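Putative glycosyltransferase (GalT1) (Streptococcus parasanguinis, PDB 4PHR) probably transfers sugars from UDP-activated donors, this chain being its N-terminal GT-D-fold glycosyltransferase domain, here holding UDP and manganese. Local coordinates at residues His92-Glu95 and Arg96-Leu99; Tyr101-Phe104 and Tyr105-Cys109; Phe264-Glu267 and Tyr268-Ile272. All coordinates share one frame; numbering follows the deposited sequence.

Contact 1. Residues His92-Glu95 and Arg96-Leu99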
ATOM      1  N   HIS A  92      16.729  11.574   2.403  1.00 12.12           N
ATOM      2  CA  HIS A  92      16.826  12.617   1.400  1.00 13.92           C
ATOM      3  C   HIS A  92      15.596  12.619   0.496  1.00 13.18           C
ATOM      4  O   HIS A  92      15.010  13.679   0.238  1.00 14.12           O
ATOM      5  CB  HIS A  92      18.095  12.447   0.562  1.00 14.27           C
ATOM      6  CG  HIS A  92      18.205  13.416  -0.574  1.00 14.78           C
ATOM      7  ND1 HIS A  92      18.340  14.776  -0.385  1.00 17.17           N
ATOM      8  CD2 HIS A  92      18.199  13.222  -1.914  1.00 19.85           C
ATOM      9  CE1 HIS A  92      18.422  15.375  -1.560  1.00 19.60           C
ATOM     10  NE2 HIS A  92      18.340  14.455  -2.504  1.00 21.23           N
ATOM     11  N   PHE A  93      15.206  11.444   0.006  1.00 13.16           N
ATOM     12  CA  PHE A  93      14.028  11.365  -0.844  1.00 12.40           C
ATOM     13  C   PHE A  93      12.803  11.994  -0.174  1.00 12.83           C
ATOM     14  O   PHE A  93      12.080  12.806  -0.772  1.00 12.21           O
ATOM     15  CB  PHE A  93      13.704   9.914  -1.213  1.00 12.71           C
ATOM     16  CG  PHE A  93      12.417   9.784  -1.960  1.00 13.19           C
ATOM     17  CD1 PHE A  93      12.375   9.986  -3.331  1.00 17.10           C
ATOM     18  CD2 PHE A  93      11.233   9.522  -1.284  1.00 13.55           C
ATOM     19  CE1 PHE A  93      11.178   9.905  -4.018  1.00 18.46           C
ATOM     20  CE2 PHE A  93      10.032   9.439  -1.967  1.00 14.86           C
ATOM     21  CZ  PHE A  93      10.003   9.628  -3.331  1.00 16.33           C
ATOM     22  N   TRP A  94      12.557  11.604   1.072  1.00 11.49           N
ATOM     23  CA  TRP A  94      11.331  12.015   1.748  1.00 11.94           C
ATOM     24  C   TRP A  94      11.322  13.488   2.135  1.00 11.17           C
ATOM     25  O   TRP A  94      10.292  14.157   2.030  1.00 13.17           O
ATOM     26  CB  TRP A  94      11.021  11.106   2.944  1.00 12.16           C
ATOM     27  CG  TRP A  94      10.450   9.799   2.478  1.00 11.28           C
ATOM     28  CD1 TRP A  94      11.025   8.563   2.575  1.00 14.87           C
ATOM     29  CD2 TRP A  94       9.190   9.606   1.823  1.00 11.07           C
ATOM     30  NE1 TRP A  94      10.199   7.617   2.022  1.00 13.45           N
ATOM     31  CE2 TRP A  94       9.063   8.229   1.559  1.00 12.87           C
ATOM     32  CE3 TRP A  94       8.154  10.468   1.434  1.00 12.62           C
ATOM     33  CZ2 TRP A  94       7.944   7.691   0.925  1.00 13.85           C
ATOM     34  CZ3 TRP A  94       7.046   9.933   0.809  1.00 13.52           C
ATOM     35  CH2 TRP A  94       6.947   8.559   0.563  1.00 15.97           C
ATOM     36  N   GLU A  95      12.460  14.013   2.573  1.00 11.54           N
ATOM     37  CA  GLU A  95      12.509  15.437   2.877  1.00 12.58           C
ATOM     38  C   GLU A  95      12.316  16.265   1.606  1.00 11.45           C
ATOM     39  O   GLU A  95      11.576  17.248   1.608  1.00 12.61           O
ATOM     40  CB  GLU A  95      13.812  15.811   3.580  1.00 14.69           C
ATOM     41  CG  GLU A  95      13.859  17.295   3.908  1.00 16.92           C
ATOM     42  CD  GLU A  95      15.045  17.706   4.768  1.00 18.68           C
ATOM     43  OE1 GLU A  95      15.193  17.182   5.894  1.00 18.70           O
ATOM     44  OE2 GLU A  95      15.812  18.577   4.324  1.00 17.75           O
ATOM     45  N   ARG A  96      12.955  15.858   0.504  1.00 12.20           N
ATOM     46  CA  ARG A  96      12.728  16.557  -0.766  1.00 13.57           C
ATOM     47  C   ARG A  96      11.250  16.527  -1.130  1.00 12.82           C
ATOM     48  O   ARG A  96      10.691  17.521  -1.604  1.00 14.13           O
ATOM     49  CB  ARG A  96      13.533  15.943  -1.913  1.00 15.55           C
ATOM     50  CG  ARG A  96      15.034  16.146  -1.825  1.00 18.64           C
ATOM     51  CD  ARG A  96      15.405  17.558  -2.202  1.00 33.51           C
ATOM     52  NE  ARG A  96      15.371  18.447  -1.054  1.00 31.67           N
ATOM     53  CZ  ARG A  96      15.457  19.770  -1.142  1.00 27.31           C
ATOM     54  NH1 ARG A  96      15.562  20.358  -2.325  1.00 35.57           N
ATOM     55  NH2 ARG A  96      15.435  20.501  -0.048  1.00 22.48           N
ATOM     56  N   HIS A  97      10.626  15.380  -0.894  1.00 10.69           N
ATOM     57  CA  HIS A  97       9.229  15.187  -1.227  1.00 11.75           C
ATOM     58  C   HIS A  97       8.325  16.114  -0.441  1.00 12.02           C
ATOM     59  O   HIS A  97       7.510  16.838  -1.024  1.00 12.62           O
ATOM     60  CB  HIS A  97       8.815  13.734  -0.980  1.00 12.33           C
ATOM     61  CG  HIS A  97       7.337  13.507  -1.087  1.00 13.61           C
ATOM     62  ND1 HIS A  97       6.695  13.354  -2.298  1.00 14.36           N
ATOM     63  CD2 HIS A  97       6.373  13.434  -0.138  1.00 15.60           C
ATOM     64  CE1 HIS A  97       5.400  13.183  -2.088  1.00 14.27           C
ATOM     65  NE2 HIS A  97       5.177  13.234  -0.787  1.00 15.30           N
ATOM     66  N   PHE A  98       8.436  16.101   0.885  1.00 12.52           N
ATOM     67  CA  PHE A  98       7.492  16.905   1.635  1.00 12.56           C
ATOM     68  C   PHE A  98       7.799  18.399   1.593  1.00 14.42           C
ATOM     69  O   PHE A  98       6.914  19.214   1.826  1.00 14.62           O
ATOM     70  CB  PHE A  98       7.186  16.357   3.043  1.00 15.18           C
ATOM     71  CG  PHE A  98       8.352  16.326   3.990  1.00 15.91           C
ATOM     72  CD1 PHE A  98       8.695  15.144   4.626  1.00 15.65           C
ATOM     73  CD2 PHE A  98       9.048  17.479   4.307  1.00 17.57           C
ATOM     74  CE1 PHE A  98       9.744  15.103   5.536  1.00 19.77           C
ATOM     75  CE2 PHE A  98      10.094  17.446   5.216  1.00 19.43           C
ATOM     76  CZ  PHE A  98      10.438  16.254   5.835  1.00 19.05           C
ATOM     77  N   LEU A  99       9.031  18.755   1.245  1.00 12.33           N
ATOM     78  CA  LEU A  99       9.350  20.156   0.999  1.00 13.63           C
ATOM     79  C   LEU A  99       8.712  20.634  -0.315  1.00 14.39           C
ATOM     80  O   LEU A  99       8.122  21.719  -0.377  1.00 17.16           O
ATOM     81  CB  LEU A  99      10.868  20.394   1.024  1.00 14.51           C
ATOM     82  CG  LEU A  99      11.505  20.348   2.417  1.00 15.94           C
ATOM     83  CD1 LEU A  99      13.029  20.470   2.331  1.00 18.83           C
ATOM     84  CD2 LEU A  99      10.923  21.437   3.314  1.00 17.45           C
TER
HETATM   85  O   HOH W   1      16.559  18.427   1.699  1.00 23.73           O

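Contact 2. Residues Tyr101-Phe104 and Tyr105-Cys109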
ATOM      1  N   TYR A 101       6.071  19.500  -1.537  1.00 12.68           N
ATOM      2  CA  TYR A 101       4.637  19.530  -1.307  1.00 13.94           C
ATOM      3  C   TYR A 101       4.271  20.103   0.061  1.00 14.23           C
ATOM      4  O   TYR A 101       3.265  19.715   0.656  1.00 14.70           O
ATOM      5  CB  TYR A 101       4.091  18.117  -1.445  1.00 13.24           C
ATOM      6  CG  TYR A 101       4.175  17.596  -2.854  1.00 11.99           C
ATOM      7  CD1 TYR A 101       3.470  18.213  -3.881  1.00 14.48           C
ATOM      8  CD2 TYR A 101       4.957  16.488  -3.165  1.00 15.53           C
ATOM      9  CE1 TYR A 101       3.531  17.740  -5.181  1.00 15.93           C
ATOM     10  CE2 TYR A 101       5.027  16.003  -4.466  1.00 15.40           C
ATOM     11  CZ  TYR A 101       4.309  16.633  -5.467  1.00 16.03           C
ATOM     12  OH  TYR A 101       4.370  16.153  -6.760  1.00 16.86           O
ATOM     13  N   SER A 102       5.075  21.041   0.557  1.00 15.41           N
ATOM     14  CA  SER A 102       4.860  21.560   1.905  1.00 16.17           C
ATOM     15  C   SER A 102       3.481  22.186   2.037  1.00 17.81           C
ATOM     16  O   SER A 102       2.811  22.014   3.052  1.00 18.34           O
ATOM     17  CB  SER A 102       5.950  22.569   2.294  1.00 19.20           C
ATOM     18  OG  SER A 102       5.934  23.702   1.446  1.00 22.04           O
ATOM     19  N   GLU A 103       3.056  22.904   1.005  1.00 18.15           N
ATOM     20  CA  GLU A 103       1.771  23.585   1.047  1.00 22.22           C
ATOM     21  C   GLU A 103       0.645  22.560   1.097  1.00 20.03           C
ATOM     22  O   GLU A 103      -0.348  22.740   1.800  1.00 24.58           O
ATOM     23  CB  GLU A 103       1.614  24.514  -0.159  1.00 26.75           C
ATOM     24  CG  GLU A 103       0.296  25.275  -0.196  1.00 41.53           C
ATOM     25  CD  GLU A 103       0.236  26.288  -1.327  1.00 52.93           C
ATOM     26  OE1 GLU A 103       1.296  26.583  -1.921  1.00 57.97           O
ATOM     27  OE2 GLU A 103      -0.871  26.790  -1.624  1.00 59.07           O
ATOM     28  N   PHE A 104       0.819  21.473   0.352  1.00 19.66           N
ATOM     29  CA  PHE A 104      -0.155  20.394   0.332  1.00 18.18           C
ATOM     30  C   PHE A 104      -0.256  19.758   1.714  1.00 18.84           C
ATOM     31  O   PHE A 104      -1.347  19.612   2.269  1.00 22.16           O
ATOM     32  CB  PHE A 104       0.236  19.350  -0.714  1.00 21.50           C
ATOM     33  CG  PHE A 104      -0.775  18.256  -0.893  1.00 26.48           C
ATOM     34  CD1 PHE A 104      -1.712  18.322  -1.910  1.00 30.14           C
ATOM     35  CD2 PHE A 104      -0.789  17.160  -0.047  1.00 30.10           C
ATOM     36  CE1 PHE A 104      -2.644  17.316  -2.083  1.00 34.01           C
ATOM     37  CE2 PHE A 104      -1.722  16.143  -0.217  1.00 30.29           C
ATOM     38  CZ  PHE A 104      -2.647  16.225  -1.237  1.00 32.56           C
ATOM     39  N   TYR A 105       0.892  19.398   2.280  1.00 17.75           N
ATOM     40  CA  TYR A 105       0.895  18.739   3.577  1.00 19.18           C
ATOM     41  C   TYR A 105       0.428  19.655   4.705  1.00 19.26           C
ATOM     42  O   TYR A 105      -0.317  19.230   5.582  1.00 24.83           O
ATOM     43  CB  TYR A 105       2.272  18.152   3.888  1.00 17.54           C
ATOM     44  CG  TYR A 105       2.531  16.845   3.172  1.00 17.02           C
ATOM     45  CD1 TYR A 105       1.818  15.699   3.511  1.00 19.66           C
ATOM     46  CD2 TYR A 105       3.482  16.755   2.159  1.00 15.30           C
ATOM     47  CE1 TYR A 105       2.043  14.500   2.865  1.00 18.46           C
ATOM     48  CE2 TYR A 105       3.722  15.548   1.504  1.00 15.82           C
ATOM     49  CZ  TYR A 105       2.991  14.428   1.862  1.00 15.83           C
ATOM     50  OH  TYR A 105       3.213  13.225   1.228  1.00 18.23           O
ATOM     51  N   LEU A 106       0.850  20.915   4.677  1.00 20.35           N
ATOM     52  CA  LEU A 106       0.488  21.842   5.744  1.00 25.47           C
ATOM     53  C   LEU A 106      -0.999  22.189   5.752  1.00 30.02           C
ATOM     54  O   LEU A 106      -1.558  22.534   6.798  1.00 35.81           O
ATOM     55  CB  LEU A 106       1.320  23.123   5.652  1.00 27.15           C
ATOM     56  CG  LEU A 106       2.783  22.994   6.078  1.00 29.70           C
ATOM     57  CD1 LEU A 106       3.574  24.222   5.654  1.00 33.76           C
ATOM     58  CD2 LEU A 106       2.885  22.772   7.584  1.00 34.87           C
ATOM     59  N   ASN A 107      -1.638  22.087   4.590  1.00 31.09           N
ATOM     60  CA  ASN A 107      -3.006  22.568   4.442  1.00 38.27           C
ATOM     61  C   ASN A 107      -4.070  21.479   4.321  1.00 41.75           C
ATOM     62  O   ASN A 107      -5.198  21.656   4.782  1.00 43.76           O
ATOM     63  CB  ASN A 107      -3.100  23.538   3.260  1.00 41.49           C
ATOM     64  CG  ASN A 107      -2.343  24.832   3.510  1.00 51.42           C
ATOM     65  OD1 ASN A 107      -2.466  25.440   4.576  1.00 57.64           O
ATOM     66  ND2 ASN A 107      -1.549  25.256   2.531  1.00 48.71           N
ATOM     67  N   CYS A 108      -3.715  20.355   3.710  1.00 35.42           N
ATOM     68  CA  CYS A 108      -4.693  19.304   3.451  1.00 43.62           C
ATOM     69  C   CYS A 108      -4.662  18.179   4.487  1.00 41.64           C
ATOM     70  O   CYS A 108      -5.589  17.372   4.558  1.00 43.36           O
ATOM     71  CB  CYS A 108      -4.505  18.735   2.040  1.00 51.91           C
ATOM     72  SG  CYS A 108      -4.688  19.957   0.709  1.00 63.73           S
ATOM     73  N   CYS A 109      -3.603  18.129   5.291  1.00 36.39           N
ATOM     74  CA  CYS A 109      -3.422  17.036   6.246  1.00 29.78           C
ATOM     75  C   CYS A 109      -3.541  17.482   7.704  1.00 34.62           C
ATOM     76  O   CYS A 109      -2.568  17.446   8.457  1.00 33.49           O
ATOM     77  CB  CYS A 109      -2.073  16.360   6.007  1.00 27.72           C
ATOM     78  SG  CYS A 109      -1.915  15.655   4.346  1.00 33.29           S
TER

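Contact 3. Residues Phe264-Glu267 and Tyr268-Ile272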
ATOM      1  N   PHE A 264       4.883 -20.552 -14.304  1.00 26.38           N
ATOM      2  CA  PHE A 264       3.537 -21.049 -14.137  1.00 25.82           C
ATOM      3  C   PHE A 264       3.417 -21.719 -12.772  1.00 26.94           C
ATOM      4  O   PHE A 264       4.109 -22.692 -12.467  1.00 34.97           O
ATOM      5  CB  PHE A 264       3.161 -22.031 -15.244  1.00 28.58           C
ATOM      6  CG  PHE A 264       1.726 -22.470 -15.191  1.00 27.27           C
ATOM      7  CD1 PHE A 264       0.741 -21.730 -15.815  1.00 29.27           C
ATOM      8  CD2 PHE A 264       1.362 -23.616 -14.503  1.00 32.39           C
ATOM      9  CE1 PHE A 264      -0.583 -22.129 -15.766  1.00 33.58           C
ATOM     10  CE2 PHE A 264       0.040 -24.020 -14.450  1.00 31.49           C
ATOM     11  CZ  PHE A 264      -0.932 -23.273 -15.081  1.00 31.29           C
ATOM     12  N   SER A 265       2.533 -21.175 -11.954  1.00 24.29           N
ATOM     13  CA  SER A 265       2.221 -21.741 -10.653  1.00 26.02           C
ATOM     14  C   SER A 265       0.781 -22.206 -10.673  1.00 27.39           C
ATOM     15  O   SER A 265      -0.135 -21.391 -10.716  1.00 30.23           O
ATOM     16  CB  SER A 265       2.398 -20.697  -9.554  1.00 32.77           C
ATOM     17  OG  SER A 265       1.730 -21.111  -8.373  1.00 31.46           O
ATOM     18  N   GLN A 266       0.580 -23.517 -10.634  1.00 26.64           N
ATOM     19  CA  GLN A 266      -0.760 -24.080 -10.651  1.00 25.72           C
ATOM     20  C   GLN A 266      -1.598 -23.537  -9.497  1.00 23.51           C
ATOM     21  O   GLN A 266      -2.768 -23.198  -9.678  1.00 23.78           O
ATOM     22  CB  GLN A 266      -0.703 -25.610 -10.601  1.00 32.03           C
ATOM     23  CG  GLN A 266      -2.064 -26.284 -10.643  1.00 42.60           C
ATOM     24  CD  GLN A 266      -1.971 -27.775 -10.906  1.00 51.07           C
ATOM     25  OE1 GLN A 266      -0.905 -28.291 -11.244  1.00 54.78           O
ATOM     26  NE2 GLN A 266      -3.090 -28.475 -10.756  1.00 55.03           N
ATOM     27  N   GLU A 267      -0.997 -23.447  -8.315  1.00 22.21           N
ATOM     28  CA  GLU A 267      -1.720 -22.973  -7.138  1.00 19.76           C
ATOM     29  C   GLU A 267      -2.203 -21.532  -7.324  1.00 16.98           C
ATOM     30  O   GLU A 267      -3.351 -21.207  -7.028  1.00 17.62           O
ATOM     31  CB  GLU A 267      -0.861 -23.103  -5.877  1.00 26.00           C
ATOM     32  CG  GLU A 267      -1.565 -22.641  -4.610  1.00 33.80           C
ATOM     33  CD  GLU A 267      -0.915 -23.163  -3.341  1.00 50.47           C
ATOM     34  OE1 GLU A 267       0.304 -23.438  -3.363  1.00 56.82           O
ATOM     35  OE2 GLU A 267      -1.628 -23.308  -2.324  1.00 51.63           O
ATOM     36  N   TYR A 268      -1.321 -20.669  -7.813  1.00 17.41           N
ATOM     37  CA  TYR A 268      -1.681 -19.293  -8.133  1.00 15.87           C
ATOM     38  C   TYR A 268      -2.794 -19.272  -9.177  1.00 13.92           C
ATOM     39  O   TYR A 268      -3.816 -18.606  -9.002  1.00 13.77           O
ATOM     40  CB  TYR A 268      -0.436 -18.534  -8.616  1.00 17.10           C
ATOM     41  CG  TYR A 268      -0.677 -17.194  -9.280  1.00 14.78           C
ATOM     42  CD1 TYR A 268      -1.046 -16.077  -8.540  1.00 15.24           C
ATOM     43  CD2 TYR A 268      -0.480 -17.038 -10.649  1.00 18.31           C
ATOM     44  CE1 TYR A 268      -1.250 -14.839  -9.155  1.00 13.54           C
ATOM     45  CE2 TYR A 268      -0.674 -15.813 -11.268  1.00 18.20           C
ATOM     46  CZ  TYR A 268      -1.060 -14.717 -10.521  1.00 14.03           C
ATOM     47  OH  TYR A 268      -1.245 -13.507 -11.161  1.00 16.30           O
ATOM     48  N   GLN A 269      -2.611 -20.018 -10.259  1.00 17.26           N
ATOM     49  CA  GLN A 269      -3.610 -20.029 -11.317  1.00 18.03           C
ATOM     50  C   GLN A 269      -4.978 -20.447 -10.788  1.00 17.32           C
ATOM     51  O   GLN A 269      -5.995 -19.842 -11.129  1.00 17.43           O
ATOM     52  CB  GLN A 269      -3.168 -20.933 -12.472  1.00 21.77           C
ATOM     53  CG  GLN A 269      -1.855 -20.499 -13.108  1.00 27.65           C
ATOM     54  CD  GLN A 269      -1.959 -19.157 -13.809  1.00 26.76           C
ATOM     55  OE1 GLN A 269      -3.038 -18.754 -14.241  1.00 30.68           O
ATOM     56  NE2 GLN A 269      -0.835 -18.455 -13.919  1.00 33.28           N
ATOM     57  N   GLU A 270      -4.999 -21.459  -9.929  1.00 17.31           N
ATOM     58  CA  GLU A 270      -6.259 -21.960  -9.388  1.00 19.08           C
ATOM     59  C   GLU A 270      -6.927 -20.963  -8.431  1.00 15.57           C
ATOM     60  O   GLU A 270      -8.124 -21.049  -8.174  1.00 19.85           O
ATOM     61  CB  GLU A 270      -6.041 -23.315  -8.711  1.00 23.61           C
ATOM     62  CG  GLU A 270      -5.725 -24.435  -9.701  1.00 34.89           C
ATOM     63  CD  GLU A 270      -5.193 -25.691  -9.034  1.00 50.60           C
ATOM     64  OE1 GLU A 270      -4.760 -25.611  -7.864  1.00 55.16           O
ATOM     65  OE2 GLU A 270      -5.204 -26.758  -9.685  1.00 54.09           O
ATOM     66  N   GLN A 271      -6.157 -20.010  -7.914  1.00 13.37           N
ATOM     67  CA  GLN A 271      -6.710 -18.967  -7.058  1.00 13.69           C
ATOM     68  C   GLN A 271      -7.372 -17.838  -7.849  1.00 12.32           C
ATOM     69  O   GLN A 271      -8.175 -17.085  -7.308  1.00 13.88           O
ATOM     70  CB  GLN A 271      -5.624 -18.397  -6.139  1.00 13.36           C
ATOM     71  CG  GLN A 271      -5.111 -19.391  -5.110  1.00 13.04           C
ATOM     72  CD  GLN A 271      -3.884 -18.901  -4.349  1.00 14.34           C
ATOM     73  OE1 GLN A 271      -3.279 -17.884  -4.694  1.00 17.55           O
ATOM     74  NE2 GLN A 271      -3.512 -19.630  -3.303  1.00 17.50           N
ATOM     75  N   ILE A 272      -7.035 -17.717  -9.126  1.00 12.61           N
ATOM     76  CA  ILE A 272      -7.539 -16.608  -9.933  1.00 12.99           C
ATOM     77  C   ILE A 272      -9.017 -16.777 -10.268  1.00 16.58           C
ATOM     78  O   ILE A 272      -9.417 -17.770 -10.873  1.00 20.18           O
ATOM     79  CB  ILE A 272      -6.722 -16.431 -11.238  1.00 14.68           C
ATOM     80  CG1 ILE A 272      -5.246 -16.141 -10.920  1.00 15.54           C
ATOM     81  CG2 ILE A 272      -7.355 -15.341 -12.130  1.00 16.16           C
ATOM     82  CD1 ILE A 272      -4.370 -16.046 -12.149  1.00 19.82           C
TER

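Contact 1. Residues His92-Glu95 and Arg96-Leu99
R96 reaches back one turn to H92 in the middle of helix 88-100, an alpha-helix of the GT-D glycosyltransferase domain. Four successive i to i+4 backbone bonds carry this turn, from R96 N to H92 O at 3.0 Å through L99 N to E95 O. Followed outward, R96 first sets CB against the carbonyl oxygens of H92 and F93. Its CG then lies over one face of the H92 imidazole, 3.8 Å from the ring centroid and 25° off the normal, a CH-pi contact displaced toward the rim. CD still touches H92 CE1 at 3.8 Å. Bends at chi2 and chi3 turn the guanidinium nearly parallel to the imidazole plane and carry NH2 out of this turn altogether, to a salt bridge with E2 of helix 2-9. A water accepts weakly from R96 NH2 and donates to E95 OE2 at 2.7 Å, linking opposite charges that do not meet directly.

On the buried side, the six-membered ring of W94 points its edge at the face of H97 in an offset edge-to-face pair, planes at 83°. Beyond the helix, W94 also meets F118, and its side chain lies about 7 Å from that of R121, a UDP-binding residue. F98, with CG between the backbone N and the carbonyl carbon (chi1 64°), folds its ring back over the preceding turn. E95 CA sits over that ring, 3.8 Å from its centroid, while F98 CD1 comes to 3.2 Å from W94 O.

Contact 2. Residues Tyr101-Phe104 and Tyr105-Cys109
Helix 102-108, with Y101 as N-cap and C109 the first residue past its end, is held by Y105 N to Y101 O at 2.9 Å, L106 N to S102 O and C108 N to F104 O. Toward the C-terminal end the pattern becomes less regular. N107 N gives weak bonds to both E103 O and F104 O, and the side-chain amide N107 ND2 adds another weak, strongly bent bond to E103 O. The E103 carbonyl therefore receives both a backbone and a side-chain N-H from one residue. N107 ND2 also lies 3.3 Å from E103 CG, with the amide and carboxylate planes almost perpendicular.

F104 makes ring contacts with two residues. Its edge faces the Y105 ring in an edge-to-face pair, centroids 6.0 Å apart and planes at 82°. Over one F104 face stands C108 SG, 4.4 Å from the centroid and 15° off the normal, a sulfur-aromatic contact that the F104 side chain reaches through its extended first torsion (chi1 -175°). The C108-C109 disulfide known from another structure of this protein is absent here, C108 SG and C109 SG lying 6.3 Å apart. Y105 CD2 lies 3.9 Å from Y101 CB and 3.3 Å from Y101 O.

The two tyrosine hydroxyls bond outside this helix, Y101 OH to D40 and Y105 OH to H97. Y101, F104 and Y105 all pack on I39, placing one flank against helix 36-42. S102, Y105 and L106 touch helix 2-9, so helix 102-108 packs against both helices, following directly upon helix 88-100.

Contact 3. Residues Phe264-Glu267 and Tyr268-Ile272
The F264 ring and the Q269 amide are nearly parallel, 7° apart, but the approach is oblique: Q269 CG comes 3.4 Å from F264 CE1, and the Q269 chain turns at chi2 to run past the ring. At the edge of the Y268 ring, near its plane, lies S265 O. These groups gather round the N-terminal turn of helix 266-271, where S265 is the N-cap. S265 accepts through OG, which its first torsion (chi1 163°) turns away from the backbone N, taking Y268 N at 3.1 Å in a nearly straight bond (166°), while S265 O receives Q269 N at 2.9 Å. One residue thus receives two backbone N-H groups of the first turn, through its hydroxyl oxygen and its carbonyl.

Y268 is the buried member. Its side chain packs on R173 and V175 of strand 170-176 and lies about 7 Å from that of S156, a UDP-binding residue. Farther along the chain, Q271 N bonds to Y268 O at 2.9 Å and only weakly to E267 O, and Q271 OE1 is bound by R173 NE.

Along the exposed face Q266 reaches across one turn to E270. The donor NE2 keeps its acceptor close to the Q266 amide plane, yet it meets the carboxylate from above, with the two planes steeply crossed; Q266 NE2 to E270 OE2 is 2.9 Å.

In the fold
Running from the N terminus, contact 1 comes first, within helix 88-100, and contact 2 follows after a brief break, within helix 102-108. Each is local to one helix and closes no long loop; the three neither nest nor cross. Contacts 1 and 2 have centres 13 Å apart and touch, through the bond between H97 and Y105 and where F98 CB packs on Y105 CD2. They join the two consecutive helices to helices 2-9 and 36-42. Contact 3 lies across the chain's centre, about 40 Å from contact 1 between centres, where helix 266-271 leads into the outer strand 272-275 of the five-stranded parallel sheet.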